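Local coordinates for NADB-Rossmann Superfamily protein (Streptococcus agalactiae, PDB 3LEC) that probably methylates N1 of adenine 22 in tRNA and binds a zinc ion, at residues V15-V28 with L82-I96. Residues are numbered along the deposited sequence; the frame is centred on the assembly and turned at random.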
ATOM      1  N   VAL A  15       2.388  -8.131   2.497  1.00 17.91           N
ATOM      2  CA  VAL A  15       1.093  -7.549   2.842  1.00 18.01           C
ATOM      3  C   VAL A  15       0.248  -8.544   3.675  1.00 17.33           C
ATOM      4  O   VAL A  15      -0.276  -8.178   4.714  1.00 17.72           O
ATOM      5  CB  VAL A  15       0.305  -7.100   1.587  1.00 16.06           C
ATOM      6  CG1 VAL A  15      -1.101  -6.638   1.947  1.00 15.87           C
ATOM      7  CG2 VAL A  15       1.032  -5.972   0.895  1.00 17.84           C
ATOM      8  N   ALA A  16       0.092  -9.776   3.193  1.00 17.35           N
ATOM      9  CA  ALA A  16      -0.681 -10.816   3.930  1.00 17.62           C
ATOM     10  C   ALA A  16      -0.204 -10.991   5.371  1.00 18.51           C
ATOM     11  O   ALA A  16      -1.031 -11.201   6.254  1.00 18.08           O
ATOM     12  CB  ALA A  16      -0.618 -12.160   3.205  1.00 17.05           C
ATOM     13  N   ASN A  17       1.112 -10.890   5.594  1.00 18.47           N
ATOM     14  CA  ASN A  17       1.691 -11.104   6.935  1.00 20.01           C
ATOM     15  C   ASN A  17       1.163 -10.098   7.964  1.00 20.08           C
ATOM     16  O   ASN A  17       1.226 -10.373   9.155  1.00 20.99           O
ATOM     17  CB  ASN A  17       3.229 -11.033   6.939  1.00 19.29           C
ATOM     18  CG  ASN A  17       3.887 -12.116   6.092  1.00 21.03           C
ATOM     19  OD1 ASN A  17       5.022 -11.956   5.641  1.00 22.14           O
ATOM     20  ND2 ASN A  17       3.184 -13.204   5.866  1.00 19.70           N
ATOM     21  N   TYR A  18       0.688  -8.942   7.490  1.00 20.16           N
ATOM     22  CA  TYR A  18       0.168  -7.874   8.348  1.00 20.63           C
ATOM     23  C   TYR A  18      -1.353  -7.860   8.520  1.00 19.83           C
ATOM     24  O   TYR A  18      -1.874  -7.044   9.277  1.00 19.65           O
ATOM     25  CB  TYR A  18       0.614  -6.502   7.862  1.00 21.04           C
ATOM     26  CG  TYR A  18       2.057  -6.170   8.092  1.00 22.94           C
ATOM     27  CD1 TYR A  18       2.566  -5.983   9.377  1.00 24.82           C
ATOM     28  CD2 TYR A  18       2.915  -6.004   7.009  1.00 25.65           C
ATOM     29  CE1 TYR A  18       3.925  -5.647   9.575  1.00 26.16           C
ATOM     30  CE2 TYR A  18       4.254  -5.667   7.201  1.00 26.27           C
ATOM     31  CZ  TYR A  18       4.745  -5.496   8.475  1.00 27.06           C
ATOM     32  OH  TYR A  18       6.072  -5.155   8.629  1.00 32.29           O
ATOM     33  N   VAL A  19      -2.054  -8.760   7.836  1.00 19.39           N
ATOM     34  CA  VAL A  19      -3.513  -8.833   7.961  1.00 20.78           C
ATOM     35  C   VAL A  19      -3.790  -9.615   9.232  1.00 21.19           C
ATOM     36  O   VAL A  19      -3.255 -10.719   9.406  1.00 21.25           O
ATOM     37  CB  VAL A  19      -4.163  -9.533   6.747  1.00 19.96           C
ATOM     38  CG1 VAL A  19      -5.694  -9.571   6.882  1.00 20.84           C
ATOM     39  CG2 VAL A  19      -3.766  -8.811   5.468  1.00 22.02           C
ATOM     40  N   PRO A  20      -4.567  -9.016  10.153  1.00 22.22           N
ATOM     41  CA  PRO A  20      -4.840  -9.651  11.430  1.00 22.60           C
ATOM     42  C   PRO A  20      -5.555 -10.975  11.226  1.00 23.36           C
ATOM     43  O   PRO A  20      -6.405 -11.080  10.346  1.00 22.54           O
ATOM     44  CB  PRO A  20      -5.804  -8.663  12.109  1.00 23.22           C
ATOM     45  CG  PRO A  20      -5.462  -7.355  11.529  1.00 22.58           C
ATOM     46  CD  PRO A  20      -5.215  -7.697  10.069  1.00 21.72           C
ATOM     47  N   LYS A  21      -5.237 -11.961  12.066  1.00 23.78           N
ATOM     48  CA  LYS A  21      -5.987 -13.217  12.087  1.00 24.98           C
ATOM     49  C   LYS A  21      -7.480 -12.975  12.292  1.00 24.20           C
ATOM     50  O   LYS A  21      -7.876 -12.157  13.132  1.00 24.30           O
ATOM     51  CB  LYS A  21      -5.479 -14.121  13.217  1.00 25.43           C
ATOM     52  CG  LYS A  21      -4.019 -14.463  13.119  1.00 29.78           C
ATOM     53  CD  LYS A  21      -3.789 -15.482  12.020  1.00 33.64           C
ATOM     54  CE  LYS A  21      -2.453 -16.152  12.189  1.00 35.30           C
ATOM     55  NZ  LYS A  21      -2.100 -16.788  10.914  1.00 36.43           N
ATOM     56  N   GLY A  22      -8.298 -13.684  11.523  1.00 23.77           N
ATOM     57  CA  GLY A  22      -9.753 -13.602  11.665  1.00 22.42           C
ATOM     58  C   GLY A  22     -10.346 -12.363  10.987  1.00 22.92           C
ATOM     59  O   GLY A  22     -11.555 -12.120  11.096  1.00 22.84           O
ATOM     60  N   ALA A  23      -9.514 -11.574  10.289  1.00 21.54           N
ATOM     61  CA  ALA A  23     -10.007 -10.353   9.629  1.00 21.50           C
ATOM     62  C   ALA A  23     -11.121 -10.639   8.632  1.00 21.01           C
ATOM     63  O   ALA A  23     -11.211 -11.731   8.055  1.00 21.50           O
ATOM     64  CB  ALA A  23      -8.861  -9.577   8.923  1.00 22.10           C
ATOM     65  N   ARG A  24     -11.972  -9.641   8.453  1.00 20.00           N
ATOM     66  CA  ARG A  24     -12.949  -9.607   7.383  1.00 19.96           C
ATOM     67  C   ARG A  24     -12.434  -8.466   6.524  1.00 19.65           C
ATOM     68  O   ARG A  24     -12.396  -7.328   6.960  1.00 20.47           O
ATOM     69  CB  ARG A  24     -14.331  -9.335   7.949  1.00 19.94           C
ATOM     70  CG  ARG A  24     -14.779 -10.382   8.938  1.00 21.16           C
ATOM     71  CD  ARG A  24     -16.188 -10.095   9.487  1.00 22.28           C
ATOM     72  NE  ARG A  24     -17.200  -9.987   8.418  1.00 22.47           N
ATOM     73  CZ  ARG A  24     -17.856 -11.004   7.863  1.00 23.01           C
ATOM     74  NH1 ARG A  24     -17.654 -12.249   8.272  1.00 25.11           N
ATOM     75  NH2 ARG A  24     -18.739 -10.765   6.897  1.00 25.24           N
ATOM     76  N   LEU A  25     -11.990  -8.809   5.321  1.00 19.84           N
ATOM     77  CA  LEU A  25     -11.078  -7.981   4.532  1.00 19.90           C
ATOM     78  C   LEU A  25     -11.733  -7.522   3.250  1.00 19.77           C
ATOM     79  O   LEU A  25     -12.416  -8.313   2.608  1.00 19.45           O
ATOM     80  CB  LEU A  25      -9.857  -8.828   4.156  1.00 20.79           C
ATOM     81  CG  LEU A  25      -8.862  -8.288   3.120  1.00 21.30           C
ATOM     82  CD1 LEU A  25      -8.045  -7.178   3.708  1.00 23.10           C
ATOM     83  CD2 LEU A  25      -7.955  -9.403   2.617  1.00 23.45           C
ATOM     84  N   LEU A  26     -11.518  -6.258   2.892  1.00 19.42           N
ATOM     85  CA  LEU A  26     -11.721  -5.797   1.514  1.00 19.01           C
ATOM     86  C   LEU A  26     -10.374  -5.515   0.842  1.00 19.21           C
ATOM     87  O   LEU A  26      -9.565  -4.713   1.345  1.00 18.36           O
ATOM     88  CB  LEU A  26     -12.621  -4.559   1.472  1.00 19.41           C
ATOM     89  CG  LEU A  26     -12.631  -3.724   0.180  1.00 18.42           C
ATOM     90  CD1 LEU A  26     -13.418  -4.377  -0.988  1.00 19.31           C
ATOM     91  CD2 LEU A  26     -13.115  -2.323   0.433  1.00 19.81           C
ATOM     92  N   ASP A  27     -10.168  -6.159  -0.310  1.00 19.13           N
ATOM     93  CA  ASP A  27      -8.979  -5.931  -1.153  1.00 18.69           C
ATOM     94  C   ASP A  27      -9.424  -5.096  -2.334  1.00 18.66           C
ATOM     95  O   ASP A  27     -10.126  -5.590  -3.218  1.00 18.25           O
ATOM     96  CB  ASP A  27      -8.407  -7.268  -1.649  1.00 20.17           C
ATOM     97  CG  ASP A  27      -6.967  -7.152  -2.181  1.00 21.71           C
ATOM     98  OD1 ASP A  27      -6.322  -6.103  -1.966  1.00 23.27           O
ATOM     99  OD2 ASP A  27      -6.476  -8.123  -2.817  1.00 22.38           O
ATOM    100  N   VAL A  28      -9.022  -3.829  -2.337  1.00 18.76           N
ATOM    101  CA  VAL A  28      -9.474  -2.880  -3.351  1.00 19.10           C
ATOM    102  C   VAL A  28      -8.615  -2.999  -4.595  1.00 18.65           C
ATOM    103  O   VAL A  28      -7.395  -2.823  -4.524  1.00 18.62           O
ATOM    104  CB  VAL A  28      -9.378  -1.446  -2.845  1.00 19.33           C
ATOM    105  CG1 VAL A  28      -9.972  -0.492  -3.890  1.00 18.31           C
ATOM    106  CG2 VAL A  28     -10.100  -1.321  -1.536  1.00 19.35           C
ATOM    107  N   LEU A  82     -14.064   2.121  -2.603  1.00 25.87           N
ATOM    108  CA  LEU A  82     -14.569   1.615  -1.351  1.00 25.17           C
ATOM    109  C   LEU A  82     -16.076   1.333  -1.367  1.00 23.79           C
ATOM    110  O   LEU A  82     -16.594   0.861  -0.383  1.00 23.40           O
ATOM    111  CB  LEU A  82     -14.179   2.515  -0.181  1.00 25.47           C
ATOM    112  CG  LEU A  82     -12.682   2.870  -0.031  1.00 27.26           C
ATOM    113  CD1 LEU A  82     -12.444   3.332   1.367  1.00 25.98           C
ATOM    114  CD2 LEU A  82     -11.738   1.715  -0.365  1.00 28.06           C
ATOM    115  N   SER A  83     -16.765   1.625  -2.472  1.00 23.48           N
ATOM    116  CA  SER A  83     -18.175   1.253  -2.656  0.50 23.44           C
ATOM    117  C   SER A  83     -18.332  -0.270  -2.737  1.00 23.43           C
ATOM    118  O   SER A  83     -19.450  -0.798  -2.715  1.00 23.36           O
ATOM    119  CB  SER A  83     -18.744   1.884  -3.938  0.50 23.58           C
ATOM    120  OG  SER A  83     -18.865   3.295  -3.831  0.50 24.57           O
ATOM    121  N   ALA A  84     -17.203  -0.980  -2.860  1.00 22.63           N
ATOM    122  CA  ALA A  84     -17.205  -2.441  -2.942  1.00 22.73           C
ATOM    123  C   ALA A  84     -17.621  -3.080  -1.606  1.00 22.18           C
ATOM    124  O   ALA A  84     -17.766  -4.281  -1.518  1.00 23.50           O
ATOM    125  CB  ALA A  84     -15.851  -2.953  -3.351  1.00 22.28           C
ATOM    126  N   PHE A  85     -17.787  -2.287  -0.559  1.00 21.82           N
ATOM    127  CA  PHE A  85     -18.329  -2.867   0.691  1.00 21.80           C
ATOM    128  C   PHE A  85     -19.436  -2.047   1.332  1.00 22.61           C
ATOM    129  O   PHE A  85     -19.647  -0.891   0.968  1.00 22.31           O
ATOM    130  CB  PHE A  85     -17.232  -3.250   1.704  1.00 21.41           C
ATOM    131  CG  PHE A  85     -16.769  -2.110   2.582  1.00 21.26           C
ATOM    132  CD1 PHE A  85     -17.083  -2.097   3.933  1.00 21.93           C
ATOM    133  CD2 PHE A  85     -16.006  -1.079   2.062  1.00 22.33           C
ATOM    134  CE1 PHE A  85     -16.649  -1.049   4.755  1.00 22.55           C
ATOM    135  CE2 PHE A  85     -15.569  -0.036   2.856  1.00 21.52           C
ATOM    136  CZ  PHE A  85     -15.901  -0.013   4.212  1.00 22.76           C
ATOM    137  N   GLU A  86     -20.147  -2.681   2.267  1.00 23.42           N
ATOM    138  CA  GLU A  86     -21.290  -2.076   2.948  1.00 24.37           C
ATOM    139  C   GLU A  86     -21.178  -2.356   4.426  1.00 24.10           C
ATOM    140  O   GLU A  86     -20.444  -3.245   4.837  1.00 23.57           O
ATOM    141  CB  GLU A  86     -22.591  -2.713   2.454  1.00 24.97           C
ATOM    142  CG  GLU A  86     -23.140  -2.148   1.174  1.00 29.32           C
ATOM    143  CD  GLU A  86     -24.607  -2.511   0.990  1.00 33.31           C
ATOM    144  OE1 GLU A  86     -24.939  -3.711   1.092  1.00 34.69           O
ATOM    145  OE2 GLU A  86     -25.418  -1.593   0.727  1.00 36.85           O
ATOM    146  N   GLU A  87     -21.941  -1.621   5.239  1.00 24.30           N
ATOM    147  CA  GLU A  87     -22.027  -1.930   6.681  1.00 24.05           C
ATOM    148  C   GLU A  87     -22.262  -3.423   7.014  1.00 24.08           C
ATOM    149  O   GLU A  87     -21.596  -3.996   7.909  1.00 23.21           O
ATOM    150  CB  GLU A  87     -23.108  -1.050   7.322  1.00 24.31           C
ATOM    151  CG  GLU A  87     -23.317  -1.241   8.847  1.00 26.21           C
ATOM    152  CD  GLU A  87     -24.556  -0.504   9.364  1.00 28.48           C
ATOM    153  OE1 GLU A  87     -25.292   0.082   8.542  1.00 28.02           O
ATOM    154  OE2 GLU A  87     -24.790  -0.495  10.595  1.00 28.65           O
ATOM    155  N   ALA A  88     -23.207  -4.047   6.300  1.00 23.55           N
ATOM    156  CA  ALA A  88     -23.610  -5.435   6.545  1.00 23.76           C
ATOM    157  C   ALA A  88     -22.481  -6.431   6.376  1.00 23.40           C
ATOM    158  O   ALA A  88     -22.575  -7.563   6.844  1.00 23.25           O
ATOM    159  CB  ALA A  88     -24.822  -5.833   5.661  1.00 24.04           C
ATOM    160  N   ASP A  89     -21.414  -5.992   5.706  1.00 23.26           N
ATOM    161  CA  ASP A  89     -20.267  -6.842   5.422  1.00 23.31           C
ATOM    162  C   ASP A  89     -19.349  -6.978   6.625  1.00 23.07           C
ATOM    163  O   ASP A  89     -18.574  -7.940   6.719  1.00 22.61           O
ATOM    164  CB  ASP A  89     -19.492  -6.270   4.233  1.00 23.24           C
ATOM    165  CG  ASP A  89     -20.191  -6.503   2.916  1.00 24.62           C
ATOM    166  OD1 ASP A  89     -20.751  -7.609   2.720  1.00 24.61           O
ATOM    167  OD2 ASP A  89     -20.159  -5.588   2.065  1.00 25.76           O
ATOM    168  N   ASN A  90     -19.453  -6.024   7.546  1.00 22.41           N
ATOM    169  CA  ASN A  90     -18.665  -6.013   8.777  1.00 22.50           C
ATOM    170  C   ASN A  90     -17.159  -6.127   8.507  1.00 21.90           C
ATOM    171  O   ASN A  90     -16.489  -6.959   9.109  1.00 21.95           O
ATOM    172  CB  ASN A  90     -19.126  -7.145   9.719  1.00 22.51           C
ATOM    173  CG  ASN A  90     -18.562  -7.006  11.126  1.00 24.93           C
ATOM    174  OD1 ASN A  90     -18.131  -5.920  11.528  1.00 27.87           O
ATOM    175  ND2 ASN A  90     -18.563  -8.106  11.882  1.00 25.76           N
ATOM    176  N   ILE A  91     -16.658  -5.313   7.576  1.00 21.47           N
ATOM    177  CA  ILE A  91     -15.232  -5.287   7.220  1.00 20.85           C
ATOM    178  C   ILE A  91     -14.449  -4.537   8.286  1.00 20.91           C
ATOM    179  O   ILE A  91     -14.859  -3.467   8.706  1.00 21.09           O
ATOM    180  CB  ILE A  91     -15.020  -4.599   5.850  1.00 20.78           C
ATOM    181  CG1 ILE A  91     -15.769  -5.373   4.752  1.00 20.06           C
ATOM    182  CG2 ILE A  91     -13.537  -4.453   5.521  1.00 21.32           C
ATOM    183  CD1 ILE A  91     -15.337  -6.853   4.558  1.00 17.14           C
ATOM    184  N   ASP A  92     -13.341  -5.121   8.722  1.00 20.73           N
ATOM    185  CA  ASP A  92     -12.483  -4.483   9.706  1.00 21.44           C
ATOM    186  C   ASP A  92     -11.114  -4.164   9.114  1.00 20.73           C
ATOM    187  O   ASP A  92     -10.341  -3.438   9.729  1.00 21.10           O
ATOM    188  CB  ASP A  92     -12.347  -5.358  10.953  1.00 21.97           C
ATOM    189  CG  ASP A  92     -11.956  -6.795  10.625  1.00 24.92           C
ATOM    190  OD1 ASP A  92     -12.756  -7.698  10.919  1.00 29.34           O
ATOM    191  OD2 ASP A  92     -10.861  -7.030  10.085  1.00 27.34           O
ATOM    192  N   THR A  93     -10.814  -4.706   7.931  1.00 19.59           N
ATOM    193  CA  THR A  93      -9.498  -4.489   7.306  1.00 19.06           C
ATOM    194  C   THR A  93      -9.608  -4.220   5.801  1.00 17.98           C
ATOM    195  O   THR A  93     -10.346  -4.905   5.095  1.00 19.06           O
ATOM    196  CB  THR A  93      -8.558  -5.706   7.484  1.00 19.45           C
ATOM    197  OG1 THR A  93      -8.500  -6.103   8.859  1.00 21.46           O
ATOM    198  CG2 THR A  93      -7.150  -5.391   6.999  1.00 19.19           C
ATOM    199  N   ILE A  94      -8.825  -3.265   5.313  1.00 17.01           N
ATOM    200  CA  ILE A  94      -8.783  -2.909   3.889  1.00 17.31           C
ATOM    201  C   ILE A  94      -7.332  -2.986   3.412  1.00 17.78           C
ATOM    202  O   ILE A  94      -6.423  -2.494   4.084  1.00 18.35           O
ATOM    203  CB  ILE A  94      -9.379  -1.518   3.644  1.00 17.75           C
ATOM    204  CG1 ILE A  94     -10.882  -1.510   4.017  1.00 18.87           C
ATOM    205  CG2 ILE A  94      -9.181  -1.056   2.178  1.00 18.26           C
ATOM    206  CD1 ILE A  94     -11.550  -0.127   3.862  1.00 21.30           C
ATOM    207  N   THR A  95      -7.114  -3.651   2.283  1.00 18.22           N
ATOM    208  CA  THR A  95      -5.805  -3.636   1.629  1.00 19.12           C
ATOM    209  C   THR A  95      -5.931  -2.907   0.283  1.00 19.09           C
ATOM    210  O   THR A  95      -6.921  -3.068  -0.435  1.00 17.84           O
ATOM    211  CB  THR A  95      -5.236  -5.056   1.424  1.00 19.42           C
ATOM    212  OG1 THR A  95      -6.217  -5.894   0.800  1.00 20.03           O
ATOM    213  CG2 THR A  95      -4.813  -5.695   2.768  1.00 20.13           C
ATOM    214  N   ILE A  96      -4.945  -2.076  -0.043  1.00 19.17           N
ATOM    215  CA  ILE A  96      -4.876  -1.456  -1.376  1.00 18.80           C
ATOM    216  C   ILE A  96      -3.434  -1.537  -1.837  1.00 19.65           C
ATOM    217  O   ILE A  96      -2.565  -0.954  -1.199  1.00 18.65           O
ATOM    218  CB  ILE A  96      -5.347   0.023  -1.400  1.00 18.94           C
ATOM    219  CG1 ILE A  96      -6.678   0.214  -0.647  1.00 19.41           C
ATOM    220  CG2 ILE A  96      -5.457   0.516  -2.848  1.00 18.81           C
ATOM    221  CD1 ILE A  96      -7.055   1.683  -0.405  1.00 20.86           C
TER
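The guanidinium of R24 meets residues 82-96 at its edge: NE and NH2 both donate hydrogen bonds, side-on, to the backbone O of D89 (NH2 to O 2.8 Å), and that oxygen lies almost exactly in the guanidinium plane. A bend at chi3 (57°) turns the group onto the end of the 3-10 segment 87-89, while N90 O sits at the same edge and takes only a weak bond from NE. The carboxylate of D89 itself turns to R77 in a salt bridge. The D92 carboxylate receives the backbone N of R24 instead, OD1 being met at 3.2 Å on its syn side but tilted 32° out of the carboxylate plane; its OD2 accepts the hydroxyl of T93 through the anti lone pair. Near the F85 ring, CD2 of L26 approaches CD2 of the phenyl obliquely at 3.5 Å. Beyond these groups, strands 23-28 and 93-96 run parallel, the first and fourth strands of the Rossmann-like sheet in chain order, adjacent at its centre. R24 O accepts from both D92 N and T93 N; then L26 N donates to T93 O, T95 N to L26 O (2.8 Å) and V28 N to T95 O. On the face of L26 and V28, L26 CD1 also reaches A84 CB, and V28 CG2 rests on L82 CD2 at 3.6 Å. The other face carries L25, D27, T93 and T95, backed by V15 and helix 34-41. There the T95 hydroxyl, held between backbone N and carbonyl carbon (chi1 50°), donates to D27 OD1 at 2.8 Å from above the carboxylate plane, and S30 bonds OD2.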